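Local structure of succinate dehydrogenase subunit A (Mycolicibacterium smegmatis, 7D6V) at residues 84-88 with 602-608. The protein carries the FAD of succinate dehydrogenase Sdh1 and probably oxidises succinate to fumarate, passing the electrons on toward quinone. Numbering follows the deposited sequence.
Sequences WRMAE and QVPMRPD
A salt-bridge network of Arg-85, Glu-88, Arg-606 and Asp-608 ties the first turn of helix 84-102, in the FAD-binding family region, to the loop after strand 594-597, in the fumarate reductase flavoprotein C-terminal family region. Arg-606 NH1 donates to Glu-88 OE2 over 2.9 Å. The bond is fairly straight, at 164°. It uses the syn lone pair of OE2, and the oxygen lies close to the guanidinium plane. Glu-88 is held again within its own helix: Arg-85 NH2 reaches OE1 at 2.9 Å, from above the carboxylate plane. The bent Arg-85 side chain also forms a salt bridge with Asp-399 through NH1. Two arginines thus share one carboxylate, which probably offsets the proximity of their charges.

Trp-84 contributes most of the contact on the helix side. Its CG sits between the backbone N and the carbonyl carbon (chi1 56°), which turns the indole toward the loop. Met-605 CG packs against Trp-84 CB at 3.9 Å. One face of the Arg-606 guanidinium lies against Trp-84 CZ3, which is 4.0 Å from Arg-606 NE; the two planes are nearly perpendicular (86°). Beside it, Asp-608 OD2 makes a long, charge-only salt bridge with Arg-606 NH2 at 3.6 Å, well out of the guanidinium plane.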
loop_
_atom_site.group_PDB
_atom_site.type_symbol
_atom_site.label_atom_id
_atom_site.label_comp_id
_atom_site.label_asym_id
_atom_site.label_seq_id
_atom_site.Cartn_x
_atom_site.Cartn_y
_atom_site.Cartn_z
ATOM N N TRP A 84 -21.781 -2.540 26.798
ATOM C CA TRP A 84 -22.632 -3.555 26.193
ATOM C C TRP A 84 -23.495 -2.981 25.078
ATOM O O TRP A 84 -23.772 -3.675 24.094
ATOM C CB TRP A 84 -23.504 -4.198 27.262
ATOM C CG TRP A 84 -24.317 -3.212 28.019
ATOM C CD1 TRP A 84 -23.954 -2.551 29.152
ATOM C CD2 TRP A 84 -25.643 -2.773 27.705
ATOM N NE1 TRP A 84 -24.973 -1.731 29.568
ATOM C CE2 TRP A 84 -26.020 -1.848 28.694
ATOM C CE3 TRP A 84 -26.546 -3.072 26.681
ATOM C CZ2 TRP A 84 -27.259 -1.219 28.690
ATOM C CZ3 TRP A 84 -27.774 -2.447 26.680
ATOM C CH2 TRP A 84 -28.120 -1.532 27.675
ATOM N N ARG A 85 -23.934 -1.730 25.215
ATOM C CA ARG A 85 -24.706 -1.101 24.152
ATOM C C ARG A 85 -23.876 -0.955 22.886
ATOM O O ARG A 85 -24.353 -1.251 21.784
ATOM C CB ARG A 85 -25.227 0.254 24.622
ATOM C CG ARG A 85 -26.152 0.947 23.643
ATOM C CD ARG A 85 -27.304 0.069 23.207
ATOM N NE ARG A 85 -28.247 0.823 22.389
ATOM C CZ ARG A 85 -29.070 0.285 21.498
ATOM N NH1 ARG A 85 -29.888 1.057 20.802
ATOM N NH2 ARG A 85 -29.074 -1.023 21.299
ATOM N N MET A 86 -22.620 -0.528 23.025
ATOM C CA MET A 86 -21.754 -0.388 21.860
ATOM C C MET A 86 -21.467 -1.738 21.221
ATOM O O MET A 86 -21.466 -1.859 19.992
ATOM C CB MET A 86 -20.454 0.307 22.253
ATOM C CG MET A 86 -20.563 1.815 22.324
ATOM S SD MET A 86 -19.067 2.594 22.946
ATOM C CE MET A 86 -18.096 2.687 21.447
ATOM N N ALA A 87 -21.229 -2.764 22.038
ATOM C CA ALA A 87 -20.957 -4.093 21.504
ATOM C C ALA A 87 -22.164 -4.647 20.760
ATOM O O ALA A 87 -22.034 -5.173 19.649
ATOM C CB ALA A 87 -20.539 -5.031 22.635
ATOM N N GLU A 88 -23.353 -4.522 21.352
ATOM C CA GLU A 88 -24.566 -4.999 20.695
ATOM C C GLU A 88 -24.819 -4.251 19.396
ATOM O O GLU A 88 -25.176 -4.855 18.374
ATOM C CB GLU A 88 -25.758 -4.844 21.634
ATOM C CG GLU A 88 -27.103 -4.968 20.949
ATOM C CD GLU A 88 -28.213 -4.298 21.726
ATOM O OE1 GLU A 88 -27.914 -3.404 22.541
ATOM O OE2 GLU A 88 -29.386 -4.668 21.525
ATOM N N GLN A 602 -23.322 1.235 33.738
ATOM C CA GLN A 602 -24.764 1.048 33.675
ATOM C C GLN A 602 -25.118 -0.420 33.895
ATOM O O GLN A 602 -24.357 -1.321 33.537
ATOM C CB GLN A 602 -25.302 1.532 32.328
ATOM C CG GLN A 602 -26.808 1.452 32.182
ATOM C CD GLN A 602 -27.532 2.323 33.187
ATOM O OE1 GLN A 602 -28.092 1.831 34.165
ATOM N NE2 GLN A 602 -27.523 3.630 32.952
ATOM N N VAL A 603 -26.279 -0.645 34.508
ATOM C CA VAL A 603 -26.814 -1.970 34.829
ATOM C C VAL A 603 -26.552 -2.916 33.663
ATOM O O VAL A 603 -26.931 -2.608 32.525
ATOM C CB VAL A 603 -28.312 -1.884 35.159
ATOM C CG1 VAL A 603 -28.896 -3.265 35.388
ATOM C CG2 VAL A 603 -28.530 -1.000 36.375
ATOM N N PRO A 604 -25.912 -4.075 33.903
ATOM C CA PRO A 604 -25.169 -4.752 32.829
ATOM C C PRO A 604 -25.914 -4.965 31.520
ATOM O O PRO A 604 -25.527 -4.380 30.510
ATOM C CB PRO A 604 -24.794 -6.103 33.464
ATOM C CG PRO A 604 -25.562 -6.182 34.762
ATOM C CD PRO A 604 -25.756 -4.773 35.189
ATOM N N MET A 605 -26.997 -5.732 31.512
ATOM C CA MET A 605 -27.608 -6.133 30.249
ATOM C C MET A 605 -29.072 -6.469 30.485
ATOM O O MET A 605 -29.390 -7.276 31.364
ATOM C CB MET A 605 -26.857 -7.326 29.626
ATOM C CG MET A 605 -25.463 -7.000 29.087
ATOM S SD MET A 605 -24.367 -8.378 28.724
ATOM C CE MET A 605 -24.445 -9.294 30.256
ATOM N N ARG A 606 -29.957 -5.840 29.710
ATOM C CA ARG A 606 -31.381 -5.892 30.013
ATOM C C ARG A 606 -32.018 -7.263 29.709
ATOM O O ARG A 606 -32.292 -7.997 30.667
ATOM C CB ARG A 606 -32.044 -4.706 29.298
ATOM C CG ARG A 606 -31.337 -4.321 27.992
ATOM C CD ARG A 606 -32.295 -3.711 26.981
ATOM N NE ARG A 606 -31.592 -3.167 25.827
ATOM C CZ ARG A 606 -31.248 -3.884 24.762
ATOM N NH1 ARG A 606 -30.604 -3.315 23.755
ATOM N NH2 ARG A 606 -31.552 -5.171 24.703
ATOM N N PRO A 607 -32.269 -7.677 28.460
ATOM C CA PRO A 607 -32.268 -9.119 28.148
ATOM C C PRO A 607 -30.989 -9.651 27.512
ATOM O O PRO A 607 -31.012 -10.785 27.025
ATOM C CB PRO A 607 -33.431 -9.236 27.158
ATOM C CG PRO A 607 -33.364 -8.007 26.427
ATOM C CD PRO A 607 -33.203 -7.012 27.524
ATOM N N ASP A 608 -29.903 -8.880 27.468
ATOM C CA ASP A 608 -28.670 -9.424 26.912
ATOM C C ASP A 608 -28.016 -10.300 27.973
ATOM O O ASP A 608 -26.825 -10.187 28.261
ATOM C CB ASP A 608 -27.729 -8.309 26.458
ATOM C CG ASP A 608 -28.258 -7.540 25.269
ATOM O OD1 ASP A 608 -28.776 -8.174 24.330
ATOM O OD2 ASP A 608 -28.149 -6.297 25.273
#